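Local coordinates for protein peroxiredoxin HYR1 (Saccharomyces cerevisiae, PDB 3CMI) that reduces hydroperoxides at the expense of thioredoxin and senses hydroperoxide stress in yeast, passing the signal on by oxidizing the transcription activator YAP1, at residues E11-A16 / Q29-V34; F25-L30 / T66-P71. All blocks are in the same frame, centred on the assembly; numbering follows the deposited sequence.

Interaction 1: E11-A16 / Q29-V34; sequences EFYKLA and QLKGKV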
# COMPACT_ATOMS: atom_id res chain seq x y z
N GLU A 11 -14.78 -4.84 -3.50
CA GLU A 11 -14.37 -3.94 -4.58
C GLU A 11 -12.85 -3.93 -4.74
O GLU A 11 -12.32 -3.65 -5.82
CB GLU A 11 -14.88 -2.52 -4.32
CG GLU A 11 -14.92 -1.62 -5.55
CD GLU A 11 -15.29 -0.17 -5.23
OE1 GLU A 11 -14.59 0.74 -5.73
OE2 GLU A 11 -16.26 0.06 -4.48
N PHE A 12 -12.15 -4.25 -3.65
CA PHE A 12 -10.69 -4.33 -3.61
C PHE A 12 -10.12 -5.30 -4.64
O PHE A 12 -9.11 -5.01 -5.29
CB PHE A 12 -10.22 -4.71 -2.20
CG PHE A 12 -8.73 -4.80 -2.06
CD1 PHE A 12 -7.96 -3.64 -1.98
CD2 PHE A 12 -8.10 -6.03 -2.00
CE1 PHE A 12 -6.57 -3.72 -1.84
CE2 PHE A 12 -6.72 -6.13 -1.87
CZ PHE A 12 -5.95 -4.97 -1.79
N TYR A 13 -10.76 -6.46 -4.79
CA TYR A 13 -10.25 -7.50 -5.68
C TYR A 13 -10.55 -7.21 -7.15
O TYR A 13 -10.00 -7.87 -8.04
CB TYR A 13 -10.76 -8.88 -5.28
CG TYR A 13 -10.32 -9.33 -3.90
CD1 TYR A 13 -8.98 -9.22 -3.50
CD2 TYR A 13 -11.23 -9.88 -3.00
CE1 TYR A 13 -8.57 -9.63 -2.23
CE2 TYR A 13 -10.83 -10.29 -1.73
CZ TYR A 13 -9.50 -10.17 -1.36
OH TYR A 13 -9.09 -10.58 -0.11
N LYS A 14 -11.41 -6.22 -7.39
CA LYS A 14 -11.75 -5.77 -8.74
C LYS A 14 -10.66 -4.85 -9.33
O LYS A 14 -10.58 -4.68 -10.54
CB LYS A 14 -13.09 -5.04 -8.74
CG LYS A 14 -14.32 -5.94 -8.68
CD LYS A 14 -15.52 -5.18 -8.14
CE LYS A 14 -16.79 -6.02 -8.15
NZ LYS A 14 -17.53 -5.91 -9.44
N LEU A 15 -9.84 -4.29 -8.45
CA LEU A 15 -8.75 -3.38 -8.83
C LEU A 15 -7.67 -4.07 -9.65
O LEU A 15 -7.27 -5.19 -9.34
CB LEU A 15 -8.11 -2.78 -7.58
CG LEU A 15 -8.59 -1.46 -6.94
CD1 LEU A 15 -9.95 -0.95 -7.44
CD2 LEU A 15 -8.55 -1.57 -5.41
N ALA A 16 -7.21 -3.39 -10.70
CA ALA A 16 -6.12 -3.89 -11.52
C ALA A 16 -5.23 -2.74 -12.01
O ALA A 16 -5.34 -2.32 -13.17
CB ALA A 16 -6.66 -4.72 -12.70
N GLN A 29 -5.42 -11.75 -7.24
CA GLN A 29 -4.31 -12.62 -6.83
C GLN A 29 -3.95 -12.40 -5.35
O GLN A 29 -3.21 -13.18 -4.76
CB GLN A 29 -3.08 -12.38 -7.71
CG GLN A 29 -2.34 -11.05 -7.44
CD GLN A 29 -1.29 -10.73 -8.49
OE1 GLN A 29 -1.50 -9.87 -9.35
NE2 GLN A 29 -0.16 -11.43 -8.43
N LEU A 30 -4.50 -11.33 -4.78
CA LEU A 30 -4.22 -10.93 -3.40
C LEU A 30 -5.19 -11.55 -2.38
O LEU A 30 -5.08 -11.28 -1.18
CB LEU A 30 -4.25 -9.40 -3.28
CG LEU A 30 -2.97 -8.56 -3.43
CD1 LEU A 30 -1.95 -9.14 -4.42
CD2 LEU A 30 -3.32 -7.12 -3.78
N LYS A 31 -6.13 -12.35 -2.87
CA LYS A 31 -7.15 -12.99 -2.03
C LYS A 31 -6.51 -13.92 -1.00
O LYS A 31 -5.68 -14.77 -1.35
CB LYS A 31 -8.16 -13.76 -2.88
CG LYS A 31 -9.13 -12.88 -3.66
CD LYS A 31 -9.99 -13.70 -4.61
CE LYS A 31 -10.91 -12.80 -5.43
NZ LYS A 31 -11.61 -13.55 -6.52
N GLY A 32 -6.90 -13.75 0.26
CA GLY A 32 -6.36 -14.55 1.36
C GLY A 32 -5.03 -14.04 1.88
O GLY A 32 -4.41 -14.68 2.72
N LYS A 33 -4.60 -12.89 1.37
CA LYS A 33 -3.35 -12.26 1.78
C LYS A 33 -3.60 -10.98 2.54
O LYS A 33 -4.52 -10.22 2.21
CB LYS A 33 -2.46 -11.96 0.56
CG LYS A 33 -1.56 -13.11 0.11
CD LYS A 33 -2.34 -14.19 -0.62
CE LYS A 33 -1.42 -15.28 -1.19
NZ LYS A 33 -0.74 -14.80 -2.43
N VAL A 34 -2.78 -10.74 3.57
CA VAL A 34 -2.70 -9.43 4.19
C VAL A 34 -1.85 -8.55 3.27
O VAL A 34 -0.79 -8.97 2.80
CB VAL A 34 -2.10 -9.52 5.62
CG1 VAL A 34 -1.88 -8.13 6.24
CG2 VAL A 34 -2.99 -10.38 6.53
O HOH W 1 -6.77 -9.48 0.72

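Interaction 2: F25-L30 / T66-P71; sequences FPFDQL and TIIGFP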
# COMPACT_ATOMS: atom_id res chain seq x y z
N PHE A 25 -1.91 -5.65 -13.10
CA PHE A 25 -1.64 -6.36 -11.86
C PHE A 25 -2.96 -6.53 -11.11
O PHE A 25 -3.34 -5.67 -10.30
CB PHE A 25 -0.61 -5.60 -11.01
CG PHE A 25 -0.15 -6.37 -9.80
CD1 PHE A 25 0.88 -7.30 -9.90
CD2 PHE A 25 -0.75 -6.16 -8.56
CE1 PHE A 25 1.31 -8.02 -8.78
CE2 PHE A 25 -0.33 -6.87 -7.44
CZ PHE A 25 0.70 -7.80 -7.56
N PRO A 26 -3.68 -7.63 -11.39
CA PRO A 26 -5.02 -7.79 -10.82
C PRO A 26 -4.97 -8.12 -9.33
O PRO A 26 -4.23 -9.01 -8.92
CB PRO A 26 -5.62 -8.93 -11.64
CG PRO A 26 -4.46 -9.72 -12.13
CD PRO A 26 -3.29 -8.77 -12.24
N PHE A 27 -5.75 -7.40 -8.53
CA PHE A 27 -5.74 -7.58 -7.08
C PHE A 27 -6.44 -8.87 -6.62
O PHE A 27 -6.41 -9.20 -5.44
CB PHE A 27 -6.36 -6.37 -6.38
CG PHE A 27 -5.40 -5.24 -6.11
CD1 PHE A 27 -4.19 -5.14 -6.81
CD2 PHE A 27 -5.71 -4.26 -5.18
CE1 PHE A 27 -3.31 -4.08 -6.56
CE2 PHE A 27 -4.84 -3.20 -4.93
CZ PHE A 27 -3.64 -3.11 -5.61
N ASP A 28 -7.07 -9.59 -7.55
CA ASP A 28 -7.70 -10.86 -7.19
C ASP A 28 -6.66 -11.92 -6.77
O ASP A 28 -6.98 -12.84 -6.02
CB ASP A 28 -8.63 -11.38 -8.31
CG ASP A 28 -7.87 -11.81 -9.55
OD1 ASP A 28 -8.39 -12.69 -10.27
OD2 ASP A 28 -6.77 -11.28 -9.81
N GLN A 29 -5.42 -11.75 -7.24
CA GLN A 29 -4.31 -12.62 -6.83
C GLN A 29 -3.95 -12.40 -5.35
O GLN A 29 -3.21 -13.18 -4.76
CB GLN A 29 -3.08 -12.38 -7.71
CG GLN A 29 -2.34 -11.05 -7.44
CD GLN A 29 -1.29 -10.73 -8.49
OE1 GLN A 29 -1.50 -9.87 -9.35
NE2 GLN A 29 -0.16 -11.43 -8.43
N LEU A 30 -4.50 -11.33 -4.78
CA LEU A 30 -4.22 -10.93 -3.40
C LEU A 30 -5.19 -11.55 -2.38
O LEU A 30 -5.08 -11.28 -1.18
CB LEU A 30 -4.25 -9.40 -3.28
CG LEU A 30 -2.97 -8.56 -3.43
CD1 LEU A 30 -1.95 -9.14 -4.42
CD2 LEU A 30 -3.32 -7.12 -3.78
N THR A 66 1.98 -9.37 1.59
CA THR A 66 2.72 -8.69 0.54
C THR A 66 2.62 -7.18 0.68
O THR A 66 1.81 -6.67 1.46
CB THR A 66 2.27 -9.15 -0.87
OG1 THR A 66 3.26 -8.77 -1.83
CG2 THR A 66 0.91 -8.54 -1.25
N ILE A 67 3.49 -6.47 -0.05
CA ILE A 67 3.47 -5.01 -0.11
C ILE A 67 3.36 -4.58 -1.57
O ILE A 67 4.14 -5.03 -2.41
CB ILE A 67 4.74 -4.38 0.50
CG1 ILE A 67 4.93 -4.85 1.96
CG2 ILE A 67 4.66 -2.85 0.45
CD1 ILE A 67 6.26 -4.46 2.56
N ILE A 68 2.39 -3.72 -1.86
CA ILE A 68 2.28 -3.14 -3.20
C ILE A 68 2.74 -1.69 -3.11
O ILE A 68 2.13 -0.88 -2.40
CB ILE A 68 0.83 -3.25 -3.78
CG1 ILE A 68 0.22 -4.65 -3.54
CG2 ILE A 68 0.80 -2.87 -5.27
CD1 ILE A 68 1.01 -5.84 -4.16
N GLY A 69 3.84 -1.38 -3.78
CA GLY A 69 4.41 -0.03 -3.76
C GLY A 69 3.99 0.77 -4.98
O GLY A 69 4.19 0.33 -6.11
N PHE A 70 3.42 1.95 -4.75
CA PHE A 70 3.02 2.84 -5.83
C PHE A 70 3.93 4.07 -5.89
O PHE A 70 3.82 4.97 -5.04
CB PHE A 70 1.56 3.29 -5.66
CG PHE A 70 0.54 2.23 -5.99
CD1 PHE A 70 0.10 1.34 -5.02
CD2 PHE A 70 -0.01 2.15 -7.27
CE1 PHE A 70 -0.86 0.37 -5.32
CE2 PHE A 70 -0.97 1.19 -7.58
CZ PHE A 70 -1.39 0.30 -6.60
N PRO A 71 4.84 4.12 -6.88
CA PRO A 71 5.58 5.34 -7.18
C PRO A 71 4.66 6.53 -7.47
O PRO A 71 3.62 6.37 -8.11
CB PRO A 71 6.37 4.97 -8.44
CG PRO A 71 6.55 3.50 -8.34
CD PRO A 71 5.27 3.00 -7.74

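Interaction 1: E11-A16 / Q29-V34
Tyr13 lays one face of its ring on the side chain of Lys31. This is a CH-pi contact between two loop segments that precede strand 34-41, the first strand of the thioredoxin-like sheet. CG of Lys31 stands 3.4 Å from the centroid of the Tyr13 ring and only 4° off the ring normal. Extended beyond CG, the lysine chain runs on along the ring and brings CE within 3.8 Å of CD2 of Tyr13. At the other end of the ring, CA of Lys31 lies by the hydroxyl. CG of Tyr13 lies beside the backbone N and anti to the carbonyl carbon (chi1 -63°), which turns the ring toward Lys31.

Deeper in, Phe12 meets Leu30. The Phe12 side chain runs roughly perpendicular to that of Leu30, with its CZ 3.9 Å from CD2 of Leu30. CG of Phe12 is anti to the backbone N (chi1 -179°), and this carries the ring inward, where Phe117 of helix 113-121 and Ile37 of strand 34-41 also touch it. The Phe27 ring meets it as well.

Residues Leu30 to Lys33 form a type II beta turn, with Gly32 at positive phi. The turn is closed by a backbone hydrogen bond from N of Lys33 to O of Leu30. It presents Lys31 to the tyrosine. A water links the phenol to the far end of this turn: it lies 2.7 Å from OH of Tyr13 and donates a 2.8 Å hydrogen bond to O of Lys33.

Interaction 2: F25-L30 / T66-P71
One face of the outer strand 65-72 is covered here by the short 3-10 turn 27-30 and by Phe25 just before it. Ile68 is the central residue on the strand. Its CD1 meets the Phe25 ring obliquely, 3.7 Å from CE2 and 3.9 Å from CZ. Phe25 and Ile68 reach toward each other from the two segments. With chi1 at -172°, the Phe25 ring swings away from its own backbone N and out to the strand. On the same branch of Ile68, CG1 lies 4.3 Å from CD2 of Leu30; the other branch, CG2, makes a looser contact with CZ of Phe27.

Strand 65-72 is an outer strand of the mixed sheet of this thioredoxin-like fold and runs parallel to strand 34-41. Val35 and Ile37 of that strand continue the apolar layer, with Val35 touching both Leu30 and Ile68. The contact is a buried part of the hydrophobic core, away from the active-site cysteine.

The side chains of 25-30 also pack on one another. CD2 of Leu30 lies 3.6 Å above the plane of the Phe27 ring, offset toward its rim. CE1 of Phe27 in turn lies at the edge of the Phe25 ring, in its plane. A 2.9 Å backbone hydrogen bond from N of Leu30 to O of Phe27 closes the turn.

Further along the strand, Phe70 meets Phe27. CZ of Phe27 reaches the edge of the Phe70 ring, 4.2 Å from its CZ. Tyr115 of helix 113-121 packs edge-to-face with Phe70.

Overall arrangement
From the N terminus, segment 11-16 comes first. Interaction 1 closes the loop 17-28 by joining 11-16 to 29-34, just where strand 34-41 starts. Segment 25-30 begins inside that loop and runs into 29-34. Interaction 2 therefore starts within the loop and ends beyond it, on strand 65-72, and the two overlap along the chain and share Gln29 and Leu30. Its longer excursion takes in strand 34-41 and helix 47-60. The two contacts also touch directly, through probable backbone hydrogen bonds from Phe27 N to Leu15 O and from Thr66 N to Val34 O. Together they tie the N-terminal segment and the 3-10 turn to the parallel strands 34-41 and 65-72.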